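Local coordinates for protein aminotransferase AspB (PDB 3EZS) that probably acts as a pyridoxal 5'-phosphate-dependent aminotransferase of class I and II, moving amino groups between amino acids and keto acids, at residues L95-S100 with A255-L260; L293-K298 with Y356-L361. All coordinates share one frame; numbering follows the deposited sequence.

Interaction 1 (L95-S100 with A255-L260); sequences LFNFPS and AFRAYL
Asn97 and Phe256 share the larger part of this buried contact, which joins helix 92-102 to helix 247-257 and the residues after it without any hydrogen bond between 95-100 and 255-260. The amide end of Asn97 meets Leu260 from the opposite direction, ND2 lying 4.0 Å from Leu260 CD1. The Asn97 side chain leaves its backbone toward 255-260, and a chi1 of 70° sets CG between the backbone N and the carbonyl carbon. Phe256 approaches the backbone of the same residue, its CE2 standing 4.3 Å from Asn97 O, obliquely to the ring. Asn97 O already accepts a bond from Ser100 OG at 3.0 Å, tilted 22° from the carbonyl plane. The Arg257 guanidinium stands obliquely to Asn97 ND2, NH1 4.4 Å from it, a contact between two donors, each bonded to acceptors of its own. Tyr253 OH bonds both Asn97 OD1 and Arg257 NH1, while Glu93 takes Asn97 ND2 and forms a salt bridge with Arg257 NH2. Phe127 of the second subunit meets the Phe256 ring. Helix 92-102 packs on strands 189-193 and 223-228, placing the contact at the dimer interface in the large domain, built on the seven-stranded mixed sheet of fold type I pyridoxal phosphate enzymes.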
ATOM      1  N   LEU A  95       4.151  -7.409   6.649  1.00 40.53           N
ATOM      2  CA  LEU A  95       3.739  -8.298   7.758  1.00 41.50           C
ATOM      3  C   LEU A  95       2.269  -8.689   7.636  1.00 41.90           C
ATOM      4  O   LEU A  95       1.856  -9.787   8.033  1.00 42.57           O
ATOM      5  CB  LEU A  95       3.979  -7.626   9.132  1.00 41.21           C
ATOM      6  CG  LEU A  95       5.425  -7.418   9.621  1.00 41.66           C
ATOM      7  CD1 LEU A  95       5.513  -6.420  10.812  1.00 36.59           C
ATOM      8  CD2 LEU A  95       6.024  -8.778   9.982  1.00 41.71           C
ATOM      9  N   PHE A  96       1.471  -7.798   7.060  1.00 42.63           N
ATOM     10  CA  PHE A  96       0.067  -8.079   6.902  1.00 40.66           C
ATOM     11  C   PHE A  96      -0.233  -8.958   5.696  1.00 41.47           C
ATOM     12  O   PHE A  96      -1.038  -9.886   5.795  1.00 42.67           O
ATOM     13  CB  PHE A  96      -0.751  -6.795   6.785  1.00 40.18           C
ATOM     14  CG  PHE A  96      -2.225  -7.060   6.604  1.00 40.60           C
ATOM     15  CD1 PHE A  96      -2.989  -7.496   7.673  1.00 42.26           C
ATOM     16  CD2 PHE A  96      -2.824  -6.953   5.367  1.00 39.70           C
ATOM     17  CE1 PHE A  96      -4.325  -7.775   7.523  1.00 40.68           C
ATOM     18  CE2 PHE A  96      -4.161  -7.233   5.212  1.00 39.29           C
ATOM     19  CZ  PHE A  96      -4.913  -7.643   6.296  1.00 43.26           C
ATOM     20  N   ASN A  97       0.384  -8.663   4.554  1.00 42.07           N
ATOM     21  CA  ASN A  97       0.035  -9.393   3.323  1.00 40.93           C
ATOM     22  C   ASN A  97       0.913 -10.560   2.952  1.00 39.62           C
ATOM     23  O   ASN A  97       0.484 -11.400   2.162  1.00 41.72           O
ATOM     24  CB  ASN A  97      -0.162  -8.435   2.116  1.00 40.56           C
ATOM     25  CG  ASN A  97       1.131  -7.809   1.633  1.00 42.65           C
ATOM     26  OD1 ASN A  97       2.106  -8.507   1.392  1.00 43.04           O
ATOM     27  ND2 ASN A  97       1.140  -6.481   1.483  1.00 35.83           N
ATOM     28  N   PHE A  98       2.118 -10.655   3.485  1.00 40.06           N
ATOM     29  CA  PHE A  98       2.973 -11.780   3.088  1.00 42.20           C
ATOM     30  C   PHE A  98       2.321 -13.130   3.444  1.00 41.91           C
ATOM     31  O   PHE A  98       2.320 -14.044   2.629  1.00 39.59           O
ATOM     32  CB  PHE A  98       4.399 -11.680   3.656  1.00 42.73           C
ATOM     33  CG  PHE A  98       5.345 -12.711   3.084  1.00 46.22           C
ATOM     34  CD1 PHE A  98       5.916 -12.520   1.826  1.00 46.27           C
ATOM     35  CD2 PHE A  98       5.660 -13.867   3.787  1.00 45.15           C
ATOM     36  CE1 PHE A  98       6.769 -13.449   1.286  1.00 46.83           C
ATOM     37  CE2 PHE A  98       6.520 -14.823   3.231  1.00 40.85           C
ATOM     38  CZ  PHE A  98       7.073 -14.608   1.988  1.00 46.85           C
ATOM     39  N   PRO A  99       1.767 -13.257   4.662  1.00 41.84           N
ATOM     40  CA  PRO A  99       1.113 -14.546   4.967  1.00 41.88           C
ATOM     41  C   PRO A  99      -0.038 -14.923   4.012  1.00 42.78           C
ATOM     42  O   PRO A  99      -0.168 -16.099   3.686  1.00 42.60           O
ATOM     43  CB  PRO A  99       0.603 -14.348   6.397  1.00 41.87           C
ATOM     44  CG  PRO A  99       1.506 -13.225   6.979  1.00 41.02           C
ATOM     45  CD  PRO A  99       1.715 -12.323   5.802  1.00 41.36           C
ATOM     46  N   SER A 100      -0.856 -13.958   3.567  1.00 42.53           N
ATOM     47  CA  SER A 100      -1.927 -14.276   2.611  1.00 44.49           C
ATOM     48  C   SER A 100      -1.320 -14.693   1.267  1.00 44.06           C
ATOM     49  O   SER A 100      -1.895 -15.500   0.545  1.00 45.13           O
ATOM     50  CB  SER A 100      -2.946 -13.125   2.425  1.00 44.17           C
ATOM     51  OG  SER A 100      -2.394 -11.988   1.780  1.00 51.22           O
ATOM     52  N   ALA A 255       5.813 -10.943  -8.192  1.00 41.35           N
ATOM     53  CA  ALA A 255       4.691 -11.002  -9.151  1.00 41.80           C
ATOM     54  C   ALA A 255       3.364 -10.650  -8.465  1.00 42.76           C
ATOM     55  O   ALA A 255       2.525  -9.968  -9.043  1.00 45.36           O
ATOM     56  CB  ALA A 255       4.602 -12.394  -9.816  1.00 38.11           C
ATOM     57  N   PHE A 256       3.175 -11.117  -7.236  1.00 42.44           N
ATOM     58  CA  PHE A 256       1.966 -10.795  -6.483  1.00 43.16           C
ATOM     59  C   PHE A 256       1.914  -9.280  -6.203  1.00 41.61           C
ATOM     60  O   PHE A 256       0.895  -8.646  -6.375  1.00 39.69           O
ATOM     61  CB  PHE A 256       1.929 -11.635  -5.197  1.00 45.43           C
ATOM     62  CG  PHE A 256       0.812 -11.273  -4.229  1.00 47.81           C
ATOM     63  CD1 PHE A 256      -0.518 -11.428  -4.583  1.00 51.64           C
ATOM     64  CD2 PHE A 256       1.104 -10.841  -2.940  1.00 46.39           C
ATOM     65  CE1 PHE A 256      -1.547 -11.120  -3.680  1.00 53.28           C
ATOM     66  CE2 PHE A 256       0.080 -10.553  -2.023  1.00 49.51           C
ATOM     67  CZ  PHE A 256      -1.238 -10.692  -2.391  1.00 47.62           C
ATOM     68  N   ARG A 257       3.048  -8.704  -5.829  1.00 42.59           N
ATOM     69  CA  ARG A 257       3.130  -7.282  -5.507  1.00 41.65           C
ATOM     70  C   ARG A 257       2.844  -6.335  -6.679  1.00 41.99           C
ATOM     71  O   ARG A 257       2.517  -5.161  -6.464  1.00 41.86           O
ATOM     72  CB  ARG A 257       4.491  -6.966  -4.886  1.00 40.24           C
ATOM     73  CG  ARG A 257       4.656  -7.478  -3.451  1.00 42.01           C
ATOM     74  CD  ARG A 257       6.005  -7.039  -2.837  1.00 39.82           C
ATOM     75  NE  ARG A 257       6.037  -5.602  -2.602  1.00 41.40           N
ATOM     76  CZ  ARG A 257       5.552  -4.994  -1.513  1.00 42.45           C
ATOM     77  NH1 ARG A 257       4.994  -5.677  -0.533  1.00 41.52           N
ATOM     78  NH2 ARG A 257       5.610  -3.680  -1.419  1.00 43.41           N
ATOM     79  N   ALA A 258       2.974  -6.838  -7.906  1.00 41.09           N
ATOM     80  CA  ALA A 258       2.668  -6.051  -9.104  1.00 41.04           C
ATOM     81  C   ALA A 258       1.238  -5.526  -9.057  1.00 41.61           C
ATOM     82  O   ALA A 258       0.981  -4.443  -9.536  1.00 40.71           O
ATOM     83  CB  ALA A 258       2.880  -6.900 -10.384  1.00 38.14           C
ATOM     84  N   TYR A 259       0.333  -6.303  -8.450  1.00 45.12           N
ATOM     85  CA  TYR A 259      -1.095  -5.987  -8.345  1.00 46.60           C
ATOM     86  C   TYR A 259      -1.545  -5.113  -7.162  1.00 45.93           C
ATOM     87  O   TYR A 259      -2.641  -4.545  -7.194  1.00 46.52           O
ATOM     88  CB  TYR A 259      -1.873  -7.300  -8.202  1.00 49.95           C
ATOM     89  CG  TYR A 259      -1.751  -8.234  -9.372  1.00 55.04           C
ATOM     90  CD1 TYR A 259      -2.605  -8.119 -10.474  1.00 58.11           C
ATOM     91  CD2 TYR A 259      -0.783  -9.229  -9.386  1.00 56.99           C
ATOM     92  CE1 TYR A 259      -2.498  -8.979 -11.560  1.00 64.58           C
ATOM     93  CE2 TYR A 259      -0.662 -10.103 -10.462  1.00 61.17           C
ATOM     94  CZ  TYR A 259      -1.521  -9.981 -11.549  1.00 65.78           C
ATOM     95  OH  TYR A 259      -1.393 -10.843 -12.632  1.00 63.92           O
ATOM     96  N   LEU A 260      -0.719  -5.019  -6.128  1.00 43.42           N
ATOM     97  CA  LEU A 260      -1.131  -4.400  -4.875  1.00 41.94           C
ATOM     98  C   LEU A 260      -1.133  -2.875  -4.785  1.00 41.78           C
ATOM     99  O   LEU A 260      -1.863  -2.334  -3.961  1.00 41.97           O
ATOM    100  CB  LEU A 260      -0.274  -4.956  -3.740  1.00 43.25           C
ATOM    101  CG  LEU A 260      -0.208  -6.479  -3.586  1.00 42.72           C
ATOM    102  CD1 LEU A 260       0.822  -6.806  -2.519  1.00 39.11           C
ATOM    103  CD2 LEU A 260      -1.572  -7.064  -3.247  1.00 43.19           C
TER

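Interaction 2 (L293-K298 with Y356-L361); sequences LKLARK and YDTPLL
Helix 280-299 runs past the first turn of helix 358-372, and the backbones come nearest at Leu295 and Thr358, whose CA atoms are 7.9 Å apart. Leu295 carries the contact almost alone from its side. Its side chain leaves the backbone toward 356-361, CG lies anti to the backbone N (chi1 175°), and CD2 does all the close touching. Leu295 CD2 sits 3.9 Å from Thr358 O and 4.0 Å from Thr358 CG2, the Leu295 and Thr358 side chains passing alongside one another and pointing opposite ways. Leu295 CD2 also lies 4.1 Å from Leu361 CB, on the first turn of the weakly bonded helix, so it bears on the residues at both ends of the Leu361 N to Thr358 O backbone bond of 3.1 Å. No hydrogen bond links 293-298 with 356-361; just before the former, however, Asn292 bonds Thr358 OG1 through OD1 and Tyr356 O through ND2, a polar grip next to the apolar patch. Glu362 and Leu365, further along helix 358-372, also touch Leu295. The contact is a helix-to-helix join in the C-terminal part of the chain, consistent with the small domain of class I and II aminotransferases, where helices pack with a short antiparallel sheet.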
ATOM      1  N   LEU A 293      18.003   3.141  27.800  1.00 35.95           N
ATOM      2  CA  LEU A 293      17.979   1.819  28.442  1.00 37.01           C
ATOM      3  C   LEU A 293      18.912   1.755  29.654  1.00 37.55           C
ATOM      4  O   LEU A 293      18.556   1.165  30.672  1.00 38.16           O
ATOM      5  CB  LEU A 293      18.385   0.703  27.459  1.00 37.17           C
ATOM      6  CG  LEU A 293      17.524   0.363  26.250  1.00 41.22           C
ATOM      7  CD1 LEU A 293      18.181  -0.760  25.410  1.00 43.61           C
ATOM      8  CD2 LEU A 293      16.108  -0.037  26.680  1.00 34.86           C
ATOM      9  N   LYS A 294      20.105   2.346  29.535  1.00 37.45           N
ATOM     10  CA  LYS A 294      21.057   2.403  30.650  1.00 40.39           C
ATOM     11  C   LYS A 294      20.493   3.147  31.835  1.00 38.07           C
ATOM     12  O   LYS A 294      20.644   2.706  32.978  1.00 40.16           O
ATOM     13  CB  LYS A 294      22.370   3.096  30.237  1.00 40.66           C
ATOM     14  CG  LYS A 294      23.202   2.302  29.255  1.00 44.61           C
ATOM     15  CD  LYS A 294      24.528   3.000  28.915  1.00 47.41           C
ATOM     16  CE  LYS A 294      25.288   2.226  27.842  1.00 50.20           C
ATOM     17  NZ  LYS A 294      25.511   0.806  28.202  1.00 47.35           N
ATOM     18  N   LEU A 295      19.875   4.291  31.564  1.00 37.41           N
ATOM     19  CA  LEU A 295      19.277   5.119  32.613  1.00 38.18           C
ATOM     20  C   LEU A 295      18.164   4.348  33.333  1.00 38.77           C
ATOM     21  O   LEU A 295      18.141   4.287  34.565  1.00 37.83           O
ATOM     22  CB  LEU A 295      18.719   6.419  32.011  1.00 38.28           C
ATOM     23  CG  LEU A 295      17.958   7.325  32.978  1.00 39.96           C
ATOM     24  CD1 LEU A 295      18.860   7.768  34.142  1.00 34.61           C
ATOM     25  CD2 LEU A 295      17.364   8.481  32.228  1.00 39.22           C
ATOM     26  N   ALA A 296      17.265   3.758  32.543  1.00 38.23           N
ATOM     27  CA  ALA A 296      16.150   2.963  33.047  1.00 38.82           C
ATOM     28  C   ALA A 296      16.647   1.839  33.941  1.00 40.41           C
ATOM     29  O   ALA A 296      16.059   1.571  34.999  1.00 38.34           O
ATOM     30  CB  ALA A 296      15.314   2.393  31.884  1.00 35.56           C
ATOM     31  N   ARG A 297      17.744   1.198  33.521  1.00 41.16           N
ATOM     32  CA  ARG A 297      18.322   0.089  34.275  1.00 41.36           C
ATOM     33  C   ARG A 297      18.901   0.545  35.624  1.00 40.91           C
ATOM     34  O   ARG A 297      18.814  -0.175  36.623  1.00 41.62           O
ATOM     35  CB  ARG A 297      19.371  -0.646  33.443  1.00 42.56           C
ATOM     36  CG  ARG A 297      19.840  -1.955  34.097  1.00 40.59           C
ATOM     37  CD  ARG A 297      20.872  -2.695  33.253  1.00 41.16           C
ATOM     38  NE  ARG A 297      20.343  -3.060  31.927  1.00 45.30           N
ATOM     39  CZ  ARG A 297      20.614  -2.453  30.768  1.00 39.95           C
ATOM     40  NH1 ARG A 297      21.442  -1.426  30.698  1.00 45.66           N
ATOM     41  NH2 ARG A 297      20.054  -2.899  29.658  1.00 43.74           N
ATOM     42  N   LYS A 298      19.482   1.732  35.661  1.00 40.15           N
ATOM     43  CA  LYS A 298      19.957   2.269  36.928  1.00 41.04           C
ATOM     44  C   LYS A 298      18.784   2.577  37.860  1.00 41.37           C
ATOM     45  O   LYS A 298      18.867   2.349  39.058  1.00 40.11           O
ATOM     46  CB  LYS A 298      20.760   3.551  36.728  1.00 39.85           C
ATOM     47  CG  LYS A 298      22.078   3.402  35.998  1.00 42.71           C
ATOM     48  CD  LYS A 298      22.802   4.747  35.959  1.00 43.66           C
ATOM     49  CE  LYS A 298      24.116   4.722  35.131  1.00 45.61           C
ATOM     50  NZ  LYS A 298      25.110   3.775  35.668  1.00 52.72           N
ATOM     51  N   TYR A 356      12.170   9.521  23.970  1.00 41.07           N
ATOM     52  CA  TYR A 356      12.553  10.920  24.172  1.00 42.14           C
ATOM     53  C   TYR A 356      14.061  11.036  24.379  1.00 42.25           C
ATOM     54  O   TYR A 356      14.728  10.050  24.669  1.00 44.01           O
ATOM     55  CB  TYR A 356      11.843  11.510  25.383  1.00 42.18           C
ATOM     56  CG  TYR A 356      10.362  11.555  25.223  1.00 44.65           C
ATOM     57  CD1 TYR A 356       9.586  10.472  25.587  1.00 44.45           C
ATOM     58  CD2 TYR A 356       9.725  12.678  24.714  1.00 46.86           C
ATOM     59  CE1 TYR A 356       8.237  10.491  25.452  1.00 45.07           C
ATOM     60  CE2 TYR A 356       8.359  12.703  24.557  1.00 50.10           C
ATOM     61  CZ  TYR A 356       7.614  11.599  24.933  1.00 52.68           C
ATOM     62  OH  TYR A 356       6.242  11.581  24.796  1.00 52.62           O
ATOM     63  N   ASP A 357      14.590  12.248  24.232  1.00 41.18           N
ATOM     64  CA  ASP A 357      15.999  12.481  24.504  1.00 42.20           C
ATOM     65  C   ASP A 357      16.246  12.150  25.989  1.00 41.32           C
ATOM     66  O   ASP A 357      15.428  12.475  26.861  1.00 39.20           O
ATOM     67  CB  ASP A 357      16.404  13.926  24.196  1.00 40.55           C
ATOM     68  CG  ASP A 357      17.905  14.101  24.092  1.00 45.67           C
ATOM     69  OD1 ASP A 357      18.640  13.106  23.825  1.00 42.52           O
ATOM     70  OD2 ASP A 357      18.350  15.251  24.255  1.00 54.03           O
ATOM     71  N   THR A 358      17.388  11.520  26.265  1.00 40.55           N
ATOM     72  CA  THR A 358      17.691  10.994  27.598  1.00 37.23           C
ATOM     73  C   THR A 358      17.438  11.925  28.808  1.00 38.22           C
ATOM     74  O   THR A 358      16.844  11.499  29.790  1.00 38.13           O
ATOM     75  CB  THR A 358      19.104  10.432  27.624  1.00 37.25           C
ATOM     76  OG1 THR A 358      19.302   9.595  26.464  1.00 33.97           O
ATOM     77  CG2 THR A 358      19.338   9.639  28.924  1.00 36.52           C
ATOM     78  N   PRO A 359      17.847  13.199  28.737  1.00 37.96           N
ATOM     79  CA  PRO A 359      17.611  14.037  29.911  1.00 38.68           C
ATOM     80  C   PRO A 359      16.136  14.221  30.298  1.00 39.21           C
ATOM     81  O   PRO A 359      15.843  14.443  31.475  1.00 39.68           O
ATOM     82  CB  PRO A 359      18.236  15.382  29.509  1.00 38.91           C
ATOM     83  CG  PRO A 359      19.179  15.061  28.391  1.00 37.70           C
ATOM     84  CD  PRO A 359      18.523  13.948  27.664  1.00 39.79           C
ATOM     85  N   LEU A 360      15.223  14.119  29.328  1.00 38.08           N
ATOM     86  CA  LEU A 360      13.793  14.289  29.585  1.00 39.52           C
ATOM     87  C   LEU A 360      13.188  13.115  30.357  1.00 41.24           C
ATOM     88  O   LEU A 360      12.130  13.266  30.965  1.00 41.59           O
ATOM     89  CB  LEU A 360      13.023  14.522  28.275  1.00 39.70           C
ATOM     90  CG  LEU A 360      13.497  15.701  27.409  1.00 42.06           C
ATOM     91  CD1 LEU A 360      12.891  15.689  25.988  1.00 46.10           C
ATOM     92  CD2 LEU A 360      13.211  17.021  28.135  1.00 45.33           C
ATOM     93  N   LEU A 361      13.876  11.971  30.359  1.00 41.71           N
ATOM     94  CA  LEU A 361      13.407  10.750  31.006  1.00 41.64           C
ATOM     95  C   LEU A 361      13.773  10.597  32.482  1.00 43.21           C
ATOM     96  O   LEU A 361      13.147   9.815  33.180  1.00 44.06           O
ATOM     97  CB  LEU A 361      13.981   9.523  30.257  1.00 41.64           C
ATOM     98  CG  LEU A 361      13.653   9.332  28.775  1.00 40.13           C
ATOM     99  CD1 LEU A 361      14.308   8.036  28.226  1.00 34.94           C
ATOM    100  CD2 LEU A 361      12.138   9.303  28.547  1.00 41.12           C
TER

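Overall arrangement
Interactions 1 and 2 lie on opposite sides of the chain's centre, their own centres 39 Å apart and their nearest atoms about 20 Å apart, with no touch. They follow one another in sequence, 255-260 coming before 293-298. Interaction 1 is buried and stands at the subunit boundary, where Leu260 O bonds Tyr262 OH of the second subunit; interaction 2 is partly buried and meets no other chain of the assembly. The side chain of Phe256 lies about 4 Å from a bound 1,2-ethanediol, probably from the crystallisation liquor. Together they sample the large domain at the dimer interface and, probably, the small domain, the two parts between which enzymes of this fold generally hold pyridoxal phosphate.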